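Local coordinates for mandelate racemase/muconate lactonizing enzyme family protein (Roseovarius sp. TM1035, PDB 3T9P) that is a putative isomerase of the mandelate racemase/muconate lactonizing enzyme family, probably abstracting a proton beside a substrate carboxylate, though its substrate is not established, at residues A[41-44]-A[45-49]; A[113-116]-A[117-121]; A[154-157]-A[158-162]; A[278-281]-A[282-285]. One frame throughout, in Å; residues are numbered along the deposited sequence.

Interaction 1: residues A[41-44]-A[45-49]; sequences VTTD and SGAQG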
ATOM      1  N   VAL A  41       3.126  18.327 -16.895  1.00 16.30           N
ATOM      2  CA  VAL A  41       4.360  17.782 -17.417  1.00 16.04           C
ATOM      3  C   VAL A  41       4.812  18.631 -18.610  1.00 18.19           C
ATOM      4  O   VAL A  41       4.025  19.021 -19.414  1.00 17.98           O
ATOM      5  CB  VAL A  41       4.254  16.316 -17.864  1.00 13.86           C
ATOM      6  CG1 VAL A  41       3.347  16.167 -19.014  1.00 14.36           C
ATOM      7  CG2 VAL A  41       5.608  15.699 -18.164  1.00 13.26           C
ATOM      8  N   THR A  42       6.097  18.929 -18.642  1.00 18.56           N
ATOM      9  CA  THR A  42       6.767  19.581 -19.764  1.00 18.84           C
ATOM     10  C   THR A  42       7.942  18.765 -20.305  1.00 18.52           C
ATOM     11  O   THR A  42       8.768  18.352 -19.556  1.00 19.78           O
ATOM     12  CB  THR A  42       7.261  20.979 -19.375  1.00 18.77           C
ATOM     13  OG1 THR A  42       6.222  21.721 -18.790  1.00 17.29           O
ATOM     14  CG2 THR A  42       7.782  21.728 -20.583  1.00 18.03           C
ATOM     15  N   THR A  43       7.980  18.527 -21.606  1.00 18.77           N
ATOM     16  CA  THR A  43       9.057  17.787 -22.238  1.00 21.17           C
ATOM     17  C   THR A  43      10.209  18.717 -22.599  1.00 22.65           C
ATOM     18  O   THR A  43      10.057  19.889 -22.534  1.00 22.74           O
ATOM     19  CB  THR A  43       8.648  17.016 -23.514  1.00 19.99           C
ATOM     20  OG1 THR A  43       8.395  17.942 -24.564  1.00 22.91           O
ATOM     21  CG2 THR A  43       7.441  16.154 -23.266  1.00 19.95           C
ATOM     22  N   ASP A  44      11.322  18.142 -23.031  1.00 24.39           N
ATOM     23  CA  ASP A  44      12.485  18.897 -23.486  1.00 26.58           C
ATOM     24  C   ASP A  44      12.136  19.738 -24.714  1.00 28.48           C
ATOM     25  O   ASP A  44      12.738  20.716 -24.937  1.00 31.76           O
ATOM     26  CB  ASP A  44      13.764  18.092 -23.674  1.00 20.00           C
ATOM     27  CG  ASP A  44      13.593  16.853 -24.487  1.00 20.00           C
ATOM     28  OD1 ASP A  44      12.573  16.592 -25.104  1.00 20.00           O
ATOM     29  OD2 ASP A  44      14.514  16.083 -24.473  1.00 20.00           O
ATOM     30  N   SER A  45      11.169  19.301 -25.496  1.00 27.18           N
ATOM     31  CA  SER A  45      10.664  20.046 -26.629  1.00 27.74           C
ATOM     32  C   SER A  45       9.750  21.221 -26.253  1.00 28.06           C
ATOM     33  O   SER A  45       9.283  21.894 -27.120  1.00 29.62           O
ATOM     34  CB  SER A  45       9.905  19.115 -27.578  1.00 28.32           C
ATOM     35  OG  SER A  45       8.540  19.065 -27.258  1.00 27.87           O
ATOM     36  N   GLY A  46       9.451  21.397 -24.977  1.00 25.07           N
ATOM     37  CA  GLY A  46       8.355  22.247 -24.509  1.00 23.57           C
ATOM     38  C   GLY A  46       6.903  21.732 -24.608  1.00 22.95           C
ATOM     39  O   GLY A  46       5.980  22.450 -24.191  1.00 23.84           O
ATOM     40  N   ALA A  47       6.680  20.530 -25.150  1.00 21.99           N
ATOM     41  CA  ALA A  47       5.305  19.977 -25.217  1.00 21.56           C
ATOM     42  C   ALA A  47       4.740  19.813 -23.779  1.00 20.53           C
ATOM     43  O   ALA A  47       5.477  19.382 -22.887  1.00 20.77           O
ATOM     44  CB  ALA A  47       5.243  18.647 -25.986  1.00 18.34           C
ATOM     45  N   GLN A  48       3.459  20.153 -23.571  1.00 20.71           N
ATOM     46  CA  GLN A  48       2.844  20.036 -22.247  1.00 20.00           C
ATOM     47  C   GLN A  48       1.597  19.159 -22.201  1.00 19.97           C
ATOM     48  O   GLN A  48       0.894  18.920 -23.207  1.00 19.10           O
ATOM     49  CB  GLN A  48       2.506  21.404 -21.641  1.00 19.59           C
ATOM     50  CG  GLN A  48       3.789  22.042 -21.135  1.00 21.12           C
ATOM     51  CD  GLN A  48       3.578  23.466 -20.664  1.00 25.03           C
ATOM     52  OE1 GLN A  48       2.744  24.191 -21.184  1.00 21.05           O
ATOM     53  NE2 GLN A  48       4.351  23.868 -19.698  1.00 22.89           N
ATOM     54  N   GLY A  49       1.318  18.697 -20.977  1.00 20.29           N
ATOM     55  CA  GLY A  49       0.030  18.005 -20.706  1.00 17.88           C
ATOM     56  C   GLY A  49      -0.266  18.069 -19.231  1.00 16.21           C
ATOM     57  O   GLY A  49       0.603  18.326 -18.397  1.00 15.06           O
TER
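Ser45 turns its hydroxyl back over the start of the bend, where OG lies 2.9 Å from Thr43 OG1 in a hydrogen bond; a weak bond also runs from Ser45 N to Thr43 OG1. Thr43 OG1 reaches inside the turn because it stands between its own backbone N and carbonyl carbon (chi1 71°). Gly46, with positive phi, closes the type I turn: its N gives a bond to Thr43 O of 2.9 Å, arriving from above the carbonyl plane. Ala47 O then takes Thr43 N at 2.9 Å, while Ala47 CB rests 3.5 Å from Thr43 OG1, a hydroxyl that also takes a weak bond from Ala47 N. This pairing fits a type I turn followed by a G1 beta bulge, the tip of the hairpin formed by strands 37-43 and 48-52 in the N-terminal domain. Gln48 runs beside Thr42, both on one sheet face; its NE2 donates to Thr42 OG1, which lies in the amide plane, with a nearly straight bond of 3.0 Å and 168°. Gly49 and Val41 form the antiparallel hydrogen-bonded pair, Val41 N to Gly49 O at 2.9 Å and Gly49 N to Val41 O at 3.1 Å. On the opposite face from Thr42, Val41 packs against Met114 of helix 98-119.

Interaction 2: residues A[113-116]-A[117-121]; sequences DMRG and KLEGK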
ATOM      1  N   ASP A 113      -2.113  12.866 -21.731  1.00 16.28           N
ATOM      2  CA  ASP A 113      -2.682  14.135 -22.229  1.00 16.90           C
ATOM      3  C   ASP A 113      -1.632  14.838 -23.100  1.00 17.14           C
ATOM      4  O   ASP A 113      -1.953  15.368 -24.139  1.00 17.44           O
ATOM      5  CB  ASP A 113      -3.023  15.072 -21.043  1.00 16.97           C
ATOM      6  CG  ASP A 113      -3.840  16.360 -21.509  1.00 19.59           C
ATOM      7  OD1 ASP A 113      -4.933  16.172 -22.148  1.00 19.76           O
ATOM      8  OD2 ASP A 113      -3.336  17.534 -21.212  1.00 19.67           O
ATOM      9  N   MET A 114      -0.395  14.806 -22.663  1.00 16.94           N
ATOM     10  CA  MET A 114       0.730  15.360 -23.432  1.00 16.59           C
ATOM     11  C   MET A 114       0.809  14.736 -24.811  1.00 17.34           C
ATOM     12  O   MET A 114       0.805  15.473 -25.838  1.00 15.37           O
ATOM     13  CB  MET A 114       2.072  15.268 -22.634  1.00 14.74           C
ATOM     14  CG  MET A 114       3.299  16.009 -23.336  1.00 16.37           C
ATOM     15  SD  MET A 114       3.945  15.002 -24.721  1.00 23.63           S
ATOM     16  CE  MET A 114       4.615  13.597 -23.798  1.00 20.33           C
ATOM     17  N   ARG A 115       0.876  13.398 -24.880  1.00 15.87           N
ATOM     18  CA  ARG A 115       0.961  12.691 -26.161  1.00 18.66           C
ATOM     19  C   ARG A 115      -0.285  12.917 -27.005  1.00 17.41           C
ATOM     20  O   ARG A 115      -0.189  13.142 -28.182  1.00 19.20           O
ATOM     21  CB  ARG A 115       1.156  11.181 -25.922  1.00 19.46           C
ATOM     22  CG  ARG A 115       1.325  10.397 -27.205  1.00 26.33           C
ATOM     23  CD  ARG A 115       1.704   8.978 -26.875  1.00 32.84           C
ATOM     24  NE  ARG A 115       1.570   8.229 -28.106  1.00 34.52           N
ATOM     25  CZ  ARG A 115       1.462   6.915 -28.182  1.00 40.89           C
ATOM     26  NH1 ARG A 115       1.427   6.163 -27.078  1.00 43.61           N
ATOM     27  NH2 ARG A 115       1.322   6.357 -29.374  1.00 41.79           N
ATOM     28  N   GLY A 116      -1.447  12.982 -26.387  1.00 17.58           N
ATOM     29  CA  GLY A 116      -2.693  13.274 -27.095  1.00 16.29           C
ATOM     30  C   GLY A 116      -2.688  14.643 -27.796  1.00 18.75           C
ATOM     31  O   GLY A 116      -3.017  14.717 -29.015  1.00 16.67           O
ATOM     32  N   LYS A 117      -2.272  15.693 -27.076  1.00 18.06           N
ATOM     33  CA  LYS A 117      -2.106  17.059 -27.660  1.00 20.84           C
ATOM     34  C   LYS A 117      -1.026  17.138 -28.714  1.00 22.88           C
ATOM     35  O   LYS A 117      -1.162  17.841 -29.703  1.00 23.09           O
ATOM     36  CB  LYS A 117      -1.835  18.037 -26.525  1.00 17.70           C
ATOM     37  CG  LYS A 117      -3.203  18.271 -25.765  1.00 19.78           C
ATOM     38  CD  LYS A 117      -2.898  18.904 -24.351  1.00 21.08           C
ATOM     39  CE  LYS A 117      -4.197  19.327 -23.690  1.00 20.66           C
ATOM     40  NZ  LYS A 117      -4.035  19.785 -22.315  1.00 21.80           N
ATOM     41  N   LEU A 118       0.084  16.445 -28.514  1.00 22.73           N
ATOM     42  CA  LEU A 118       1.128  16.413 -29.558  1.00 24.69           C
ATOM     43  C   LEU A 118       0.631  15.733 -30.872  1.00 25.38           C
ATOM     44  O   LEU A 118       0.943  16.210 -31.980  1.00 22.71           O
ATOM     45  CB  LEU A 118       2.361  15.696 -28.979  1.00 25.21           C
ATOM     46  CG  LEU A 118       3.647  15.491 -29.794  1.00 31.32           C
ATOM     47  CD1 LEU A 118       4.357  16.869 -29.966  1.00 25.15           C
ATOM     48  CD2 LEU A 118       4.592  14.543 -29.026  1.00 33.48           C
ATOM     49  N   GLU A 119      -0.132  14.633 -30.744  1.00 24.31           N
ATOM     50  CA  GLU A 119      -0.698  13.920 -31.868  1.00 26.10           C
ATOM     51  C   GLU A 119      -2.018  14.413 -32.380  1.00 26.01           C
ATOM     52  O   GLU A 119      -2.454  13.930 -33.438  1.00 28.14           O
ATOM     53  CB  GLU A 119      -0.771  12.399 -31.629  1.00 25.56           C
ATOM     54  CG  GLU A 119       0.611  11.873 -31.275  1.00 26.87           C
ATOM     55  CD  GLU A 119       0.698  10.366 -31.277  1.00 37.97           C
ATOM     56  OE1 GLU A 119      -0.163   9.660 -31.908  1.00 42.91           O
ATOM     57  OE2 GLU A 119       1.629   9.848 -30.620  1.00 40.29           O
ATOM     58  N   GLY A 120      -2.646  15.365 -31.704  1.00 24.22           N
ATOM     59  CA  GLY A 120      -3.967  15.817 -32.096  1.00 24.51           C
ATOM     60  C   GLY A 120      -5.103  14.778 -31.882  1.00 25.45           C
ATOM     61  O   GLY A 120      -6.117  14.815 -32.605  1.00 23.95           O
ATOM     62  N   LYS A 121      -4.953  13.879 -30.901  1.00 20.22           N
ATOM     63  CA  LYS A 121      -5.866  12.748 -30.756  1.00 21.55           C
ATOM     64  C   LYS A 121      -6.395  12.701 -29.300  1.00 20.79           C
ATOM     65  O   LYS A 121      -5.607  12.928 -28.363  1.00 19.38           O
ATOM     66  CB  LYS A 121      -5.101  11.457 -31.019  1.00 22.61           C
ATOM     67  CG  LYS A 121      -4.898  11.169 -32.596  1.00 26.80           C
ATOM     68  CD  LYS A 121      -3.890  10.023 -32.823  1.00 31.66           C
ATOM     69  CE  LYS A 121      -3.573   9.868 -34.335  1.00 34.92           C
ATOM     70  NZ  LYS A 121      -2.253   9.194 -34.249  1.00 42.48           N
TER
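Arg115 and Glu119 meet one helical turn apart because Arg115 CG stands anti to its backbone N (chi1 -177°) with an extended chain, while Glu119 CG lies beside the backbone N (chi1 -55°) and sends the carboxylate back along the helix. Arg115 NE donates to Glu119 OE2 at 3.0 Å, almost straight at 176°; the oxygen lies in the guanidinium plane, yet the donor comes from above the carboxylate plane, the two flat groups being strongly twisted. Glu119 OE1 takes Lys121 NZ at 3.2 Å, nearly along its C-O axis, so the carboxylate joins two cations. Were a leucine to replace Glu119, Arg115 NE and Lys121 NZ would probably lose the carboxylate they share, and both ends would be freer to turn. A second bridge joins Asp113 and Lys117, whose extended chain carries NZ to the syn lone pair of Asp113 OD2 at 2.6 Å. That buried carboxylate also accepts from Trp50 N and Trp369 N, so several bonds fix it. Met114 SD meets Leu118 CD2 more loosely, at 4.4 Å. Gly116 has no side chain to hinder the chain as it turns back. The two i to i+4 salt bridges lie along the last turns of a helix whose end, with Gly120 at positive phi and Lys121 N bonded to Gly116 O at 2.8 Å, is consistent with a Schellman motif.

Interaction 3: residues A[154-157]-A[158-162]; sequences FCRL and RDDKG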
ATOM      1  N   PHE A 154     -33.639  10.128  -7.653  1.00 18.77           N
ATOM      2  CA  PHE A 154     -33.380   9.190  -8.753  1.00 19.21           C
ATOM      3  C   PHE A 154     -34.475   9.340  -9.833  1.00 22.00           C
ATOM      4  O   PHE A 154     -34.163   9.375 -11.053  1.00 21.58           O
ATOM      5  CB  PHE A 154     -33.355   7.780  -8.231  1.00 18.43           C
ATOM      6  CG  PHE A 154     -31.998   7.317  -7.695  1.00 18.69           C
ATOM      7  CD1 PHE A 154     -30.879   8.182  -7.675  1.00 15.61           C
ATOM      8  CD2 PHE A 154     -31.835   6.011  -7.266  1.00 17.21           C
ATOM      9  CE1 PHE A 154     -29.644   7.704  -7.243  1.00 16.87           C
ATOM     10  CE2 PHE A 154     -30.576   5.537  -6.739  1.00 17.76           C
ATOM     11  CZ  PHE A 154     -29.487   6.375  -6.730  1.00 16.24           C
ATOM     12  N   CYS A 155     -35.746   9.431  -9.411  1.00 22.38           N
ATOM     13  CA  CYS A 155     -36.837   9.652 -10.384  1.00 23.18           C
ATOM     14  C   CYS A 155     -36.631  10.834 -11.291  1.00 22.77           C
ATOM     15  O   CYS A 155     -36.844  10.718 -12.504  1.00 22.13           O
ATOM     16  CB  CYS A 155     -38.219   9.664  -9.681  1.00 24.46           C
ATOM     17  SG  CYS A 155     -38.658   7.993  -9.272  1.00 28.15           S
ATOM     18  N   ARG A 156     -36.202  11.955 -10.694  1.00 22.03           N
ATOM     19  CA  ARG A 156     -35.946  13.217 -11.378  1.00 24.11           C
ATOM     20  C   ARG A 156     -34.762  13.021 -12.380  1.00 24.24           C
ATOM     21  O   ARG A 156     -34.841  13.496 -13.516  1.00 23.07           O
ATOM     22  CB  ARG A 156     -35.633  14.356 -10.384  1.00 25.16           C
ATOM     23  CG  ARG A 156     -36.887  14.893  -9.629  1.00 33.52           C
ATOM     24  CD  ARG A 156     -36.568  15.791  -8.360  1.00 49.94           C
ATOM     25  NE  ARG A 156     -35.590  16.884  -8.590  1.00 57.89           N
ATOM     26  CZ  ARG A 156     -34.399  17.042  -7.976  1.00 60.50           C
ATOM     27  NH1 ARG A 156     -33.958  16.180  -7.041  1.00 57.27           N
ATOM     28  NH2 ARG A 156     -33.636  18.098  -8.307  1.00 60.83           N
ATOM     29  N   LEU A 157     -33.699  12.309 -11.956  1.00 21.63           N
ATOM     30  CA  LEU A 157     -32.549  12.118 -12.840  1.00 20.46           C
ATOM     31  C   LEU A 157     -32.957  11.216 -14.005  1.00 20.79           C
ATOM     32  O   LEU A 157     -32.520  11.455 -15.125  1.00 22.67           O
ATOM     33  CB  LEU A 157     -31.426  11.373 -12.071  1.00 19.77           C
ATOM     34  CG  LEU A 157     -30.680  12.320 -11.145  1.00 19.82           C
ATOM     35  CD1 LEU A 157     -30.007  11.566  -9.921  1.00 23.55           C
ATOM     36  CD2 LEU A 157     -29.688  13.141 -12.063  1.00 23.92           C
ATOM     37  N   ARG A 158     -33.767  10.188 -13.731  1.00 19.17           N
ATOM     38  CA  ARG A 158     -34.273   9.288 -14.757  1.00 21.85           C
ATOM     39  C   ARG A 158     -35.095  10.085 -15.796  1.00 23.62           C
ATOM     40  O   ARG A 158     -34.887   9.985 -17.001  1.00 23.70           O
ATOM     41  CB  ARG A 158     -35.187   8.198 -14.136  1.00 19.93           C
ATOM     42  CG  ARG A 158     -35.948   7.276 -15.226  1.00 21.29           C
ATOM     43  CD  ARG A 158     -37.097   6.470 -14.612  1.00 25.26           C
ATOM     44  NE  ARG A 158     -38.125   7.414 -14.139  1.00 26.98           N
ATOM     45  CZ  ARG A 158     -38.999   7.223 -13.161  1.00 26.26           C
ATOM     46  NH1 ARG A 158     -39.071   6.082 -12.497  1.00 27.48           N
ATOM     47  NH2 ARG A 158     -39.822   8.230 -12.863  1.00 27.36           N
ATOM     48  N   ASP A 159     -36.008  10.921 -15.302  1.00 24.07           N
ATOM     49  CA  ASP A 159     -36.879  11.667 -16.199  1.00 25.74           C
ATOM     50  C   ASP A 159     -36.256  12.846 -16.872  1.00 25.86           C
ATOM     51  O   ASP A 159     -36.553  13.064 -18.027  1.00 27.04           O
ATOM     52  CB  ASP A 159     -38.187  12.063 -15.492  1.00 25.04           C
ATOM     53  CG  ASP A 159     -39.013  10.846 -15.107  1.00 29.30           C
ATOM     54  OD1 ASP A 159     -38.843   9.754 -15.760  1.00 35.27           O
ATOM     55  OD2 ASP A 159     -39.755  10.951 -14.109  1.00 29.64           O
ATOM     56  N   ASP A 160     -35.381  13.587 -16.202  1.00 26.31           N
ATOM     57  CA  ASP A 160     -34.802  14.800 -16.801  1.00 26.89           C
ATOM     58  C   ASP A 160     -33.474  14.584 -17.478  1.00 26.22           C
ATOM     59  O   ASP A 160     -33.164  15.259 -18.461  1.00 25.88           O
ATOM     60  CB  ASP A 160     -34.734  15.933 -15.745  1.00 29.30           C
ATOM     61  CG  ASP A 160     -36.093  16.056 -14.943  1.00 34.01           C
ATOM     62  OD1 ASP A 160     -37.143  15.612 -15.520  1.00 41.61           O
ATOM     63  OD2 ASP A 160     -36.116  16.509 -13.757  1.00 32.18           O
ATOM     64  N   LYS A 161     -32.700  13.597 -17.013  1.00 25.26           N
ATOM     65  CA  LYS A 161     -31.395  13.343 -17.653  1.00 24.41           C
ATOM     66  C   LYS A 161     -31.294  12.038 -18.454  1.00 23.10           C
ATOM     67  O   LYS A 161     -30.272  11.825 -19.156  1.00 23.07           O
ATOM     68  CB  LYS A 161     -30.244  13.524 -16.640  1.00 25.22           C
ATOM     69  CG  LYS A 161     -30.365  14.834 -15.831  1.00 27.25           C
ATOM     70  CD  LYS A 161     -30.094  16.064 -16.660  1.00 28.82           C
ATOM     71  CE  LYS A 161     -28.695  16.026 -17.121  1.00 35.27           C
ATOM     72  NZ  LYS A 161     -28.586  16.820 -18.341  1.00 35.87           N
ATOM     73  N   GLY A 162     -32.336  11.218 -18.428  1.00 21.46           N
ATOM     74  CA  GLY A 162     -32.372   9.984 -19.256  1.00 20.01           C
ATOM     75  C   GLY A 162     -31.495   8.840 -18.748  1.00 19.31           C
ATOM     76  O   GLY A 162     -31.240   7.867 -19.498  1.00 19.14           O
TER
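Phe154, Cys155, Arg156 and Leu157 each offer their carbonyl to the amide N-H four residues on, the bonds running from Arg156 O to Asp160 N at 2.7 Å to the more bent Leu157 O to Lys161 N at 2.9 Å, where the donor lies above the carbonyl plane. Gly162 then leaves helical angles with positive phi. Of the side chains, Arg158 does most: CG points anti to its backbone N (chi1 172°) and a bend at chi3 folds the guanidinium back against Cys155, which sits over one face with SG 3.8 Å from NH1. Asp159 meets the rim of the same group. Side-on, Arg158 NE donates to Asp159 OD1 at 2.9 Å and Arg158 NH2 to Asp159 OD2 at 3.0 Å, while NH1 reaches Leu196 O at the end of helix 184-196. Leu157 CD2 touches Lys161 CG at 4.2 Å, and the lysine continues outward to bond Ile356 O through NZ. The Phe154 ring turns inward to Phe166, seating helix 147-161 on strand 165-169 in a beta-alpha-beta unit of the barrel domain. Both acidic groups crowd carbonyls: Asp159 OD2 is 3.3 Å from Cys155 O, and Asp160 OD2 is equally near Arg156 O. Acceptors so close at the C-terminal end of a helix probably repel; for Asp159 the two-nitrogen grip of Arg158 is likely to offset part of that cost.

Interaction 4: residues A[278-281]-A[282-285]; sequences QPDV and MYMG. With FMT (formic acid), chain E.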
ATOM      1  N   GLN A 278     -13.444  -3.913 -10.931  1.00 12.47           N
ATOM      2  CA  GLN A 278     -13.827  -2.484 -10.840  1.00 13.00           C
ATOM      3  C   GLN A 278     -12.637  -1.711 -10.385  1.00 13.73           C
ATOM      4  O   GLN A 278     -12.724  -1.078  -9.342  1.00 15.17           O
ATOM      5  CB  GLN A 278     -14.936  -2.336  -9.749  1.00 13.48           C
ATOM      6  CG  GLN A 278     -16.168  -3.071 -10.182  1.00 15.66           C
ATOM      7  CD  GLN A 278     -17.382  -2.614  -9.476  1.00 22.71           C
ATOM      8  OE1 GLN A 278     -17.494  -2.910  -8.278  1.00 21.77           O
ATOM      9  NE2 GLN A 278     -18.356  -1.951 -10.219  1.00 16.49           N
ATOM     10  N   PRO A 279     -11.507  -1.755 -11.155  1.00 13.85           N
ATOM     11  CA  PRO A 279     -10.355  -0.939 -10.750  1.00 13.75           C
ATOM     12  C   PRO A 279     -10.794   0.541 -10.793  1.00 13.19           C
ATOM     13  O   PRO A 279     -11.750   0.896 -11.549  1.00 12.20           O
ATOM     14  CB  PRO A 279      -9.314  -1.175 -11.912  1.00 12.62           C
ATOM     15  CG  PRO A 279     -10.161  -1.501 -13.116  1.00 16.23           C
ATOM     16  CD  PRO A 279     -11.343  -2.340 -12.503  1.00 14.18           C
ATOM     17  N   ASP A 280     -10.033   1.386 -10.143  1.00 11.16           N
ATOM     18  CA  ASP A 280     -10.223   2.809 -10.200  1.00 12.47           C
ATOM     19  C   ASP A 280      -8.959   3.346 -10.792  1.00 11.37           C
ATOM     20  O   ASP A 280      -7.879   3.099 -10.260  1.00 13.70           O
ATOM     21  CB  ASP A 280     -10.417   3.354  -8.734  1.00 12.33           C
ATOM     22  CG  ASP A 280     -10.523   4.913  -8.671  1.00 14.68           C
ATOM     23  OD1 ASP A 280      -9.528   5.591  -8.902  1.00 13.47           O
ATOM     24  OD2 ASP A 280     -11.645   5.409  -8.382  1.00 15.23           O
ATOM     25  N   VAL A 281      -9.081   4.126 -11.876  1.00 12.53           N
ATOM     26  CA  VAL A 281      -7.867   4.563 -12.639  1.00 13.03           C
ATOM     27  C   VAL A 281      -6.828   5.241 -11.670  1.00 12.27           C
ATOM     28  O   VAL A 281      -5.569   5.048 -11.731  1.00 11.61           O
ATOM     29  CB  VAL A 281      -8.299   5.469 -13.840  1.00 11.79           C
ATOM     30  CG1 VAL A 281      -7.031   6.162 -14.494  1.00 14.14           C
ATOM     31  CG2 VAL A 281      -8.966   4.647 -14.824  1.00 12.29           C
ATOM     32  N   MET A 282      -7.355   6.100 -10.817  1.00 11.18           N
ATOM     33  CA  MET A 282      -6.496   6.996  -9.987  1.00 12.89           C
ATOM     34  C   MET A 282      -5.938   6.185  -8.806  1.00 11.61           C
ATOM     35  O   MET A 282      -4.819   6.427  -8.439  1.00 14.29           O
ATOM     36  CB  MET A 282      -7.310   8.178  -9.361  1.00 10.63           C
ATOM     37  CG  MET A 282      -7.523   9.332 -10.267  1.00 13.70           C
ATOM     38  SD  MET A 282      -7.501   9.142 -12.091  1.00 14.67           S
ATOM     39  CE  MET A 282      -7.195  10.875 -12.568  1.00 13.51           C
ATOM     40  N   TYR A 283      -6.687   5.242  -8.196  1.00 10.01           N
ATOM     41  CA  TYR A 283      -6.072   4.430  -7.132  1.00  9.02           C
ATOM     42  C   TYR A 283      -5.083   3.405  -7.691  1.00  9.05           C
ATOM     43  O   TYR A 283      -4.233   2.849  -6.962  1.00  9.93           O
ATOM     44  CB  TYR A 283      -7.159   3.663  -6.338  1.00  7.20           C
ATOM     45  CG  TYR A 283      -8.132   4.508  -5.601  1.00 11.65           C
ATOM     46  CD1 TYR A 283      -7.735   5.695  -4.998  1.00 15.24           C
ATOM     47  CD2 TYR A 283      -9.471   4.064  -5.415  1.00 10.65           C
ATOM     48  CE1 TYR A 283      -8.662   6.492  -4.233  1.00 14.54           C
ATOM     49  CE2 TYR A 283     -10.379   4.789  -4.659  1.00 12.02           C
ATOM     50  CZ  TYR A 283      -9.958   6.011  -4.076  1.00 19.20           C
ATOM     51  OH  TYR A 283     -10.854   6.718  -3.354  1.00 16.08           O
ATOM     52  N   MET A 284      -5.265   3.065  -8.951  1.00 11.21           N
ATOM     53  CA  MET A 284      -4.422   2.005  -9.582  1.00 12.58           C
ATOM     54  C   MET A 284      -3.006   2.525  -9.949  1.00 12.85           C
ATOM     55  O   MET A 284      -2.065   1.728 -10.147  1.00 12.80           O
ATOM     56  CB  MET A 284      -5.024   1.670 -10.967  1.00 11.78           C
ATOM     57  CG  MET A 284      -6.004   0.489 -10.870  1.00 14.25           C
ATOM     58  SD  MET A 284      -5.359  -1.001 -10.057  1.00 18.23           S
ATOM     59  CE  MET A 284      -3.872  -1.310 -10.965  1.00 16.63           C
ATOM     60  N   GLY A 285      -2.867   3.843 -10.129  1.00 11.83           N
ATOM     61  CA  GLY A 285      -1.580   4.332 -10.648  1.00 11.57           C
ATOM     62  C   GLY A 285      -1.634   4.786 -12.099  1.00 15.27           C
ATOM     63  O   GLY A 285      -0.587   5.022 -12.700  1.00 14.95           O
TER
HETATM   64  C   FMT E 391     -14.158   7.040  -3.520  1.00 28.09           C
HETATM   65  O1  FMT E 391     -14.805   7.465  -2.498  1.00 29.41           O
HETATM   66  O2  FMT E 391     -13.399   6.059  -3.507  1.00 22.66           O
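Asp280 OD1 is gripped by two backbone amides, Tyr283 N at 2.9 Å and, more weakly, Met282 N at 2.9 Å. This N-cap opens the short, weakly bonded helix 281-284, just beyond strand 276-277 of the barrel domain. With CG anti to the backbone N (chi1 176°), the carboxylate swings over the first turn and stacks on the Tyr283 ring, the two planes 29° apart and Asp280 CB 3.5 Å from Tyr283 CD2. The other oxygen, OD2, accepts from His307 ND1, a pairing consistent with the His-Asp dyad of mandelate racemase relatives. An alanine in place of Asp280 is likely to leave the two amides without their cap, His307 ND1 without its partner and the Tyr283 ring without the carboxylate stacked on it. Further along the turn, Met284 N bonds to Asp280 O at 2.9 Å, nearly in line with the carbonyl, and Met284 CG lies 3.8 Å from Pro279 CB. Val281 CG1 touches Met282 SD at 3.9 Å, both side chains reaching Cys317 of helix 313-322. At the ring's far edge, Tyr283 OH donates to O2 of a bound formic acid molecule, probably from the crystallisation liquor, at 2.6 Å, and Lys94 NZ of the second subunit bonds to the same molecule.

Overall arrangement
From the N terminus the four contacts come in series; none nests within or crosses another, and each links immediately adjoining segments. Interaction 1 closes the hairpin between strands 37-43 and 48-52, and interaction 2 finishes helix 98-119, which lies against it: Met114 CE packs on Thr43 CG2, and Gly49 CA lies near Asp113 OD2. Together they join sheet and helix of the N-terminal domain, their centres about 11 Å apart. Interaction 3 ends helix 147-161 on the barrel's outside, about 42 Å from interaction 1 between centres. Interaction 4 starts a short helix beside the centre of the chain, about 28 Å from interaction 3 and 22 Å from interaction 2, centre to centre.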